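Local coordinates for protein trehalose monomycolate transport factor A (Mycolicibacterium smegmatis MC2 155, PDB 6T84) that is required for MmpL3-dependent transport of trehalose monomycolate to the cell wall, and for growth and cell elongation, acting through the N-terminal domain to which this chain belongs, at residues A[116-119]-A[120-123]; A[127-130]-A[131-135]; A[165-168]-A[169-173]. All coordinates share one frame; numbering follows the deposited sequence. Where two conformers were deposited one is given.

Contact 1. Residues A[116-119]-A[120-123]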
ATOM      1  N   ASN A 116       4.501  17.011  -1.123  1.00 20.66           N
ATOM      2  CA  ASN A 116       3.891  18.350  -1.038  1.00 21.02           C
ATOM      3  C   ASN A 116       3.473  18.496   0.421  1.00 20.73           C
ATOM      4  O   ASN A 116       2.433  17.975   0.813  1.00 20.87           O
ATOM      5  CB  ASN A 116       2.694  18.432  -1.999  1.00 22.97           C
ATOM      6  CG  ASN A 116       1.969  19.818  -2.000  1.00 26.06           C
ATOM      7  OD1 ASN A 116       1.888  20.519  -0.971  1.00 27.22           O
ATOM      8  ND2 ASN A 116       1.423  20.202  -3.163  1.00 28.86           N
ATOM      9  N   LEU A 117       4.309  19.155   1.213  1.00 19.67           N
ATOM     10  CA  LEU A 117       4.072  19.165   2.658  1.00 19.67           C
ATOM     11  C   LEU A 117       2.761  19.865   2.995  1.00 21.21           C
ATOM     12  O   LEU A 117       2.054  19.462   3.932  1.00 21.98           O
ATOM     13  CB  LEU A 117       5.247  19.829   3.380  1.00 20.02           C
ATOM     14  CG  LEU A 117       6.578  19.049   3.278  1.00 21.13           C
ATOM     15  CD1 LEU A 117       7.678  19.780   4.105  1.00 22.43           C
ATOM     16  CD2 LEU A 117       6.428  17.585   3.683  1.00 20.99           C
ATOM     17  N   ASP A 118       2.437  20.938   2.258  1.00 23.60           N
ATOM     18  CA  ASP A 118       1.195  21.657   2.512  1.00 27.52           C
ATOM     19  C   ASP A 118      -0.025  20.788   2.252  1.00 25.22           C
ATOM     20  O   ASP A 118      -0.960  20.753   3.059  1.00 25.87           O
ATOM     21  CB  ASP A 118       1.142  22.922   1.643  1.00 35.94           C
ATOM     22  CG  ASP A 118       2.009  24.041   2.199  1.00 53.74           C
ATOM     23  OD1 ASP A 118       2.343  23.985   3.406  1.00 42.00           O
ATOM     24  OD2 ASP A 118       2.360  24.965   1.435  1.00 75.86           O
ATOM     25  N   ALA A 119      -0.033  20.070   1.126  1.00 23.38           N
ATOM     26  CA  ALA A 119      -1.159  19.185   0.839  1.00 23.83           C
ATOM     27  C   ALA A 119      -1.238  18.057   1.879  1.00 23.87           C
ATOM     28  O   ALA A 119      -2.333  17.713   2.358  1.00 25.72           O
ATOM     29  CB  ALA A 119      -1.031  18.600  -0.569  1.00 24.61           C
ATOM     30  N   ALA A 120      -0.089  17.476   2.243  1.00 20.93           N
ATOM     31  CA  ALA A 120      -0.102  16.389   3.216  1.00 19.72           C
ATOM     32  C   ALA A 120      -0.588  16.873   4.583  1.00 21.95           C
ATOM     33  O   ALA A 120      -1.269  16.135   5.313  1.00 21.92           O
ATOM     34  CB  ALA A 120       1.292  15.803   3.289  1.00 18.67           C
ATOM     35  N   ARG A 121      -0.225  18.101   4.961  1.00 23.63           N
ATOM     36  CA  ARG A 121      -0.754  18.686   6.190  1.00 25.36           C
ATOM     37  C   ARG A 121      -2.269  18.694   6.183  1.00 27.76           C
ATOM     38  O   ARG A 121      -2.903  18.397   7.213  1.00 28.41           O
ATOM     39  CB  ARG A 121      -0.247  20.117   6.306  1.00 26.86           C
ATOM     40  CG  ARG A 121       1.014  20.164   7.031  1.00 29.14           C
ATOM     41  CD  ARG A 121       1.328  21.542   7.592  1.00 31.40           C
ATOM     42  NE  ARG A 121       2.726  21.565   8.003  1.00 37.87           N
ATOM     43  CZ  ARG A 121       3.721  21.884   7.182  1.00 53.41           C
ATOM     44  NH1 ARG A 121       3.456  22.240   5.932  1.00 47.30           N
ATOM     45  NH2 ARG A 121       4.973  21.860   7.617  1.00 70.70           N
ATOM     46  N   ARG A 122      -2.867  19.072   5.047  1.00 31.77           N
ATOM     47  CA  ARG A 122      -4.325  19.109   4.962  1.00 38.05           C
ATOM     48  C   ARG A 122      -4.927  17.723   5.138  1.00 33.05           C
ATOM     49  O   ARG A 122      -5.966  17.568   5.792  1.00 32.84           O
ATOM     50  CB  ARG A 122      -4.764  19.723   3.640  1.00 39.90           C
ATOM     51  CG  ARG A 122      -4.500  21.225   3.587  1.00 37.03           C
ATOM     52  CD  ARG A 122      -5.166  21.901   2.377  1.00 48.68           C
ATOM     53  NE  ARG A 122      -4.937  21.176   1.129  1.00 76.85           N
ATOM     54  CZ  ARG A 122      -3.980  21.464   0.249  1.00 64.81           C
ATOM     55  NH1 ARG A 122      -3.149  22.482   0.486  1.00 51.32           N
ATOM     56  NH2 ARG A 122      -3.856  20.735  -0.865  1.00 46.28           N
ATOM     57  N   ALA A 123      -4.278  16.697   4.575  1.00 28.61           N
ATOM     58  CA  ALA A 123      -4.745  15.321   4.739  1.00 25.37           C
ATOM     59  C   ALA A 123      -4.515  14.785   6.146  1.00 23.40           C
ATOM     60  O   ALA A 123      -5.172  13.818   6.530  1.00 23.04           O
ATOM     61  CB  ALA A 123      -4.040  14.412   3.713  1.00 25.29           C
TER

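Contact 2. Residues A[127-130]-A[131-135]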
ATOM      1  N   ARG A 127      -8.692  12.329  11.740  1.00 18.64           N
ATOM      2  CA  ARG A 127      -8.919  10.968  11.290  1.00 19.23           C
ATOM      3  C   ARG A 127      -7.615  10.314  10.897  1.00 17.27           C
ATOM      4  O   ARG A 127      -7.415   9.111  11.159  1.00 16.83           O
ATOM      5  CB  ARG A 127      -9.893  10.965  10.123  1.00 23.83           C
ATOM      6  CG  ARG A 127     -11.345  11.293  10.521  1.00 33.43           C
ATOM      7  CD  ARG A 127     -12.252  11.232   9.266  1.00 48.48           C
ATOM      8  NE  ARG A 127     -12.079   9.986   8.508  1.00120.08           N
ATOM      9  CZ  ARG A 127     -12.398   9.826   7.223  1.00 80.61           C
ATOM     10  NH1 ARG A 127     -12.903  10.839   6.534  1.00 85.80           N
ATOM     11  NH2 ARG A 127     -12.203   8.654   6.619  1.00 59.71           N
ATOM     12  N   MET A 128      -6.700  11.087  10.300  1.00 15.98           N
ATOM     13  CA  MET A 128      -5.390  10.525   9.972  1.00 14.80           C
ATOM     14  C   MET A 128      -4.600  10.216  11.234  1.00 13.60           C
ATOM     15  O   MET A 128      -3.876   9.216  11.302  1.00 13.95           O
ATOM     16  CB  MET A 128      -4.613  11.488   9.091  1.00 16.16           C
ATOM     17  CG  MET A 128      -3.262  10.920   8.640  1.00 17.15           C
ATOM     18  SD  MET A 128      -3.340   9.515   7.478  1.00 19.56           S
ATOM     19  CE  MET A 128      -3.572  10.468   5.949  1.00 21.33           C
ATOM     20  N   VAL A 129      -4.647  11.109  12.227  1.00 13.06           N
ATOM     21  CA  VAL A 129      -3.920  10.830  13.473  1.00 13.72           C
ATOM     22  C   VAL A 129      -4.444   9.548  14.110  1.00 13.70           C
ATOM     23  O   VAL A 129      -3.659   8.673  14.512  1.00 14.49           O
ATOM     24  CB  VAL A 129      -4.029  12.032  14.435  1.00 14.24           C
ATOM     25  CG1 VAL A 129      -3.454  11.662  15.824  1.00 14.88           C
ATOM     26  CG2 VAL A 129      -3.249  13.215  13.843  1.00 15.41           C
ATOM     27  N   THR A 130      -5.773   9.420  14.226  1.00 13.10           N
ATOM     28  CA  THR A 130      -6.291   8.192  14.815  1.00 14.14           C
ATOM     29  C   THR A 130      -5.844   6.977  14.011  1.00 13.49           C
ATOM     30  O   THR A 130      -5.392   5.988  14.592  1.00 14.45           O
ATOM     31  CB  THR A 130      -7.819   8.269  14.929  1.00 16.04           C
ATOM     32  OG1 THR A 130      -8.157   9.411  15.731  1.00 17.71           O
ATOM     33  CG2 THR A 130      -8.443   7.004  15.550  1.00 17.32           C
ATOM     34  N   PHE A 131      -5.961   7.027  12.670  1.00 13.23           N
ATOM     35  CA  PHE A 131      -5.557   5.906  11.829  1.00 12.98           C
ATOM     36  C   PHE A 131      -4.086   5.514  12.050  1.00 12.41           C
ATOM     37  O   PHE A 131      -3.754   4.324  12.099  1.00 13.34           O
ATOM     38  CB  PHE A 131      -5.822   6.300  10.370  1.00 14.34           C
ATOM     39  CG  PHE A 131      -5.389   5.254   9.362  1.00 14.54           C
ATOM     40  CD1 PHE A 131      -6.090   4.066   9.221  1.00 15.31           C
ATOM     41  CD2 PHE A 131      -4.272   5.468   8.599  1.00 14.71           C
ATOM     42  CE1 PHE A 131      -5.664   3.086   8.303  1.00 15.15           C
ATOM     43  CE2 PHE A 131      -3.839   4.499   7.675  1.00 15.40           C
ATOM     44  CZ  PHE A 131      -4.554   3.324   7.522  1.00 15.48           C
ATOM     45  N   ALA A 132      -3.190   6.491  12.088  1.00 11.84           N
ATOM     46  CA  ALA A 132      -1.771   6.156  12.259  1.00 12.60           C
ATOM     47  C   ALA A 132      -1.511   5.423  13.573  1.00 12.94           C
ATOM     48  O   ALA A 132      -0.570   4.627  13.670  1.00 13.68           O
ATOM     49  CB  ALA A 132      -0.907   7.408  12.217  1.00 14.17           C
ATOM     50  N   HIS A 133      -2.313   5.727  14.584  1.00 12.90           N
ATOM     51  CA  HIS A 133      -2.206   4.990  15.853  1.00 13.05           C
ATOM     52  C   HIS A 133      -2.948   3.650  15.840  1.00 14.70           C
ATOM     53  O   HIS A 133      -2.545   2.724  16.571  1.00 16.57           O
ATOM     54  CB  HIS A 133      -2.803   5.867  16.982  1.00 13.24           C
ATOM     55  CG  HIS A 133      -1.876   6.934  17.432  1.00 14.01           C
ATOM     56  ND1 HIS A 133      -1.904   8.245  17.017  1.00 15.13           N
ATOM     57  CD2 HIS A 133      -0.908   6.866  18.368  1.00 12.85           C
ATOM     58  CE1 HIS A 133      -0.976   8.932  17.671  1.00 13.82           C
ATOM     59  NE2 HIS A 133      -0.374   8.112  18.504  1.00 14.85           N
ATOM     60  N   THR A 134      -4.059   3.512  15.088  1.00 14.53           N
ATOM     61  CA  THR A 134      -4.863   2.288  15.157  1.00 16.21           C
ATOM     62  C   THR A 134      -4.507   1.240  14.117  1.00 16.30           C
ATOM     63  O   THR A 134      -4.738   0.052  14.352  1.00 17.75           O
ATOM     64  CB  THR A 134      -6.366   2.582  15.044  1.00 18.70           C
ATOM     65  OG1 THR A 134      -6.637   3.255  13.829  1.00 20.27           O
ATOM     66  CG2 THR A 134      -6.860   3.501  16.167  1.00 19.16           C
ATOM     67  N   ALA A 135      -3.948   1.636  12.981  1.00 14.93           N
ATOM     68  CA  ALA A 135      -3.631   0.655  11.952  1.00 15.36           C
ATOM     69  C   ALA A 135      -2.634  -0.356  12.495  1.00 16.32           C
ATOM     70  O   ALA A 135      -1.693   0.023  13.201  1.00 16.45           O
ATOM     71  CB  ALA A 135      -3.067   1.387  10.719  1.00 15.76           C
TER

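Contact 3. Residues A[165-168]-A[169-173]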
ATOM      1  N   GLY A 165      -5.333  -6.137   5.935  1.00 18.25           N
ATOM      2  CA  GLY A 165      -4.672  -5.261   4.975  1.00 18.52           C
ATOM      3  C   GLY A 165      -5.637  -4.672   3.970  1.00 17.41           C
ATOM      4  O   GLY A 165      -5.495  -3.504   3.569  1.00 17.47           O
ATOM      5  N   LEU A 166      -6.615  -5.476   3.517  1.00 17.08           N
ATOM      6  CA  LEU A 166      -7.655  -4.910   2.651  1.00 18.18           C
ATOM      7  C   LEU A 166      -8.369  -3.782   3.360  1.00 17.72           C
ATOM      8  O   LEU A 166      -8.607  -2.738   2.762  1.00 18.02           O
ATOM      9  CB  LEU A 166      -8.694  -5.942   2.190  1.00 18.62           C
ATOM     10  CG  LEU A 166      -8.252  -7.107   1.315  1.00 18.31           C
ATOM     11  CD1 LEU A 166      -9.479  -7.952   1.060  1.00 18.40           C
ATOM     12  CD2 LEU A 166      -7.617  -6.596   0.017  1.00 18.02           C
ATOM     13  N   ARG A 167      -8.724  -3.972   4.636  0.54 18.42           N
ATOM     14  CA  ARG A 167      -9.401  -2.893   5.353  0.54 19.97           C
ATOM     15  C   ARG A 167      -8.486  -1.689   5.529  0.54 18.50           C
ATOM     16  O   ARG A 167      -8.940  -0.537   5.449  0.54 19.43           O
ATOM     17  CB  ARG A 167      -9.908  -3.393   6.710  0.54 25.87           C
ATOM     18  CG  ARG A 167     -10.701  -2.363   7.491  0.54 35.03           C
ATOM     19  CD  ARG A 167     -11.915  -1.911   6.705  0.54 51.58           C
ATOM     20  NE  ARG A 167     -12.843  -3.017   6.478  0.54 78.46           N
ATOM     21  CZ  ARG A 167     -13.917  -2.946   5.700  0.54 44.46           C
ATOM     22  NH1 ARG A 167     -14.208  -1.821   5.065  0.54 42.17           N
ATOM     23  NH2 ARG A 167     -14.703  -4.003   5.559  0.54 42.29           N
ATOM     24  N   THR A 168      -7.196  -1.931   5.800  1.00 16.53           N
ATOM     25  CA  THR A 168      -6.261  -0.829   6.016  1.00 16.23           C
ATOM     26  C   THR A 168      -6.069  -0.003   4.741  1.00 16.22           C
ATOM     27  O   THR A 168      -6.074   1.235   4.794  1.00 16.86           O
ATOM     28  CB  THR A 168      -4.947  -1.410   6.520  1.00 17.20           C
ATOM     29  OG1 THR A 168      -5.219  -2.086   7.778  1.00 18.81           O
ATOM     30  CG2 THR A 168      -3.908  -0.260   6.827  1.00 17.78           C
ATOM     31  N   VAL A 169      -5.866  -0.671   3.588  1.00 16.42           N
ATOM     32  CA  VAL A 169      -5.633   0.085   2.365  1.00 16.62           C
ATOM     33  C   VAL A 169      -6.864   0.893   1.991  1.00 16.88           C
ATOM     34  O   VAL A 169      -6.743   2.018   1.496  1.00 17.27           O
ATOM     35  CB  VAL A 169      -5.100  -0.790   1.200  1.00 16.99           C
ATOM     36  CG1 VAL A 169      -6.215  -1.631   0.605  1.00 17.16           C
ATOM     37  CG2 VAL A 169      -4.495   0.130   0.126  1.00 17.84           C
ATOM     38  N   ARG A 170      -8.057   0.332   2.229  1.00 16.94           N
ATOM     39  CA  ARG A 170      -9.300   1.067   1.971  1.00 17.99           C
ATOM     40  C   ARG A 170      -9.393   2.292   2.865  1.00 17.41           C
ATOM     41  O   ARG A 170      -9.756   3.370   2.400  1.00 18.47           O
ATOM     42  CB  ARG A 170     -10.509   0.147   2.167  1.00 20.08           C
ATOM     43  CG  ARG A 170     -10.538  -1.103   1.232  1.00 23.38           C
ATOM     44  CD  ARG A 170     -11.675  -2.086   1.637  1.00 27.12           C
ATOM     45  NE  ARG A 170     -12.972  -1.463   1.375  1.00 32.41           N
ATOM     46  CZ  ARG A 170     -14.131  -2.090   1.555  1.00 39.04           C
ATOM     47  NH1 ARG A 170     -14.132  -3.330   2.042  1.00 38.43           N
ATOM     48  NH2 ARG A 170     -15.270  -1.487   1.255  1.00 35.67           N
ATOM     49  N   GLN A 171      -9.065   2.144   4.142  1.00 16.29           N
ATOM     50  CA  GLN A 171      -9.139   3.278   5.050  1.00 16.50           C
ATOM     51  C   GLN A 171      -8.122   4.347   4.681  1.00 16.20           C
ATOM     52  O   GLN A 171      -8.428   5.545   4.737  1.00 17.11           O
ATOM     53  CB  GLN A 171      -8.896   2.754   6.477  1.00 17.66           C
ATOM     54  CG  GLN A 171     -10.075   1.951   7.039  1.00 20.82           C
ATOM     55  CD  GLN A 171      -9.699   1.086   8.266  1.00 24.26           C
ATOM     56  OE1 GLN A 171      -8.525   0.750   8.455  1.00 26.26           O
ATOM     57  NE2 GLN A 171     -10.699   0.653   9.031  1.00 26.52           N
ATOM     58  N   PHE A 172      -6.889   3.947   4.383  1.00 15.74           N
ATOM     59  CA  PHE A 172      -5.877   4.923   3.987  1.00 14.92           C
ATOM     60  C   PHE A 172      -6.269   5.625   2.690  1.00 15.15           C
ATOM     61  O   PHE A 172      -6.129   6.851   2.566  1.00 15.46           O
ATOM     62  CB  PHE A 172      -4.520   4.231   3.890  1.00 14.27           C
ATOM     63  CG  PHE A 172      -3.351   5.166   3.694  1.00 14.27           C
ATOM     64  CD1 PHE A 172      -3.115   6.217   4.572  1.00 14.83           C
ATOM     65  CD2 PHE A 172      -2.449   4.957   2.661  1.00 14.34           C
ATOM     66  CE1 PHE A 172      -2.001   7.043   4.405  1.00 15.47           C
ATOM     67  CE2 PHE A 172      -1.356   5.787   2.451  1.00 14.69           C
ATOM     68  CZ  PHE A 172      -1.116   6.822   3.330  1.00 15.44           C
ATOM     69  N   ASN A 173      -6.775   4.878   1.723  1.00 15.82           N
ATOM     70  CA  ASN A 173      -7.238   5.488   0.485  1.00 17.44           C
ATOM     71  C   ASN A 173      -8.328   6.514   0.739  1.00 17.95           C
ATOM     72  O   ASN A 173      -8.315   7.611   0.159  1.00 18.42           O
ATOM     73  CB  ASN A 173      -7.740   4.350  -0.415  1.00 19.27           C
ATOM     74  CG  ASN A 173      -8.150   4.860  -1.760  1.00 21.96           C
ATOM     75  OD1 ASN A 173      -7.332   5.402  -2.507  1.00 23.53           O
ATOM     76  ND2 ASN A 173      -9.423   4.722  -2.067  1.00 23.45           N
TER
HETATM   77  O   HOH W   1      -6.610  -0.616   9.816  1.00 29.23           O

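Contact 1. Residues A[116-119]-A[120-123]
N116 caps, and residues 117-123 form, one short helix, the segments 116-119 and 120-123 being tied together by i to i+4 backbone bonds that run from A120 N to N116 O, R121 N to L117 O, R122 N to D118 O and A123 N to A119 O. Charged side chains reach across on the outer side. D118 OD1 meets R121 NH1 at 3.3 Å, a rather long salt bridge between residues three apart. The carboxylate oxygen comes in at the edge of the guanidinium, close to its plane, while the two flat groups are turned 51° against each other. R121 gets there with a chain extended from CG to NE, which runs back toward the start of the helix and also brings NH1 to 3.9 Å from L117 CB. N116 holds the N-cap position: its OD1 accepts from A119 N at 2.9 Å with a nearly straight N-H...O angle of 166°, the donor standing above the carbonyl plane. CG anti to the backbone N (chi1 -180°) swings the amide over the first turn for this, and S114 OG bonds the backbone N of the same asparagine, joining the cap to strand 110-114. R122 takes another course. Bent at chi3, its chain folds back so that one guanidinium face lies over A119 CA, with NH2 3.5 Å from that carbon and 3.6 Å from A119 CB. D118 OD2 is 6.1 Å from R122 NH1, not in contact, though the opposite charges may still attract weakly. On the inner side, L117 and A120 pack on L104 of the outermost strand 102-107, and A119 rests against V84.

Contact 2. Residues A[127-130]-A[131-135]
Helix 126-134 runs through both segments, 127-130 and 131-135, with i to i+4 bonds from F131 N to R127 O, A132 N to M128 O, H133 N to V129 O and T134 N to T130 O; A135 is the first residue to leave the helical conformation. H133 adds a side-chain bond to this ladder. Its ND1 donates to V129 O at 3.1 Å, with an N-H...O angle of 157°, and the oxygen lies in the plane of the imidazole, at the ring edge. H133 CG sits beside the backbone N (chi1 -78°), which turns the ring back along the helix toward the preceding turn. V129 and H133 run side by side in the same direction, V129 CG1 standing 3.9 Å from ND1. On the neighbouring flank, T130 and T134 cross, their CG2 methyls 3.9 Å apart. T130 OG1 faces the other way and bonds R126 O, the carbonyl four residues back. T134 OG1 lies 3.1 Å from T130 O. On the buried side M128 SD approaches F131 CD2 at 4.3 Å, and A135 CB lies over one face of the same ring, 3.9 Å above its plane and offset toward the rim. F131 reaches helix 159-175 and M142 of strand 141-144, whereas V129, A132 and H133 pack on I107. R110 NH1 bonds both A132 O and A135 O, collecting carbonyls at the C-terminal end of the helix. V129 O accepts two hydrogens from one residue, H133 ND1 and H133 N, arriving from opposite faces of its carbonyl plane; of the two, the ND1 bond would restrain the rotation of the imidazole.

Contact 3. Residues A[165-168]-A[169-173]
R167, T168 and R170 have the most surface buried in this pair of turns within helix 159-175. R167, bent at chi2 and chi3, carries its guanidinium outward from the helix, and R170 leans back toward it until R167 NH1 sits over one face, 3.4 Å above the R170 plane and offset toward the rim, with the two planes 30° apart. Two like charges are thus close together, R167 NH1 and R170 NH1 being 3.4 Å from each other; R167 was modelled in two conformers, and this holds for one of them. Its aliphatic part crosses Q171 at about a right angle, CG lying 3.4 Å from Q171 NE2. The helix packs across the large antiparallel sheet, V169 reaching strands 71-77 and 148-153, while T168 and Q171 touch F131 of helix 126-134. T168 OG1 bonds E164 O, four residues back, and also accepts from a water at 2.9 Å. The same water donates to Q171 OE1 at 2.7 Å, bridging residues three apart. Beneath the arginine pair, R170 CG comes to 3.0 Å from L166 O, a tight approach.

Each contact lies along one helix, with N116 and A135 just beyond the ends of theirs, and the three follow in series along the chain. Contacts 1 and 2 sit on successive helices, their centres 16 Å apart, and meet where A123 O packs on M128 CB at 3.5 Å. Contacts 2 and 3 are closer, with centres 12 Å apart: F131 CE2 touches F172 CD1 at 3.6 Å, F131 CZ lies 3.7 Å from T168 CG2, and M128 CE comes within 4.1 Å of F172 CE1. F131 and M128 are among the residues of contact 2 that join the two helices. Contacts 1 and 3 do not touch, their nearest atoms about 8 Å apart; contact 2, which touches both, lies between them in the chain.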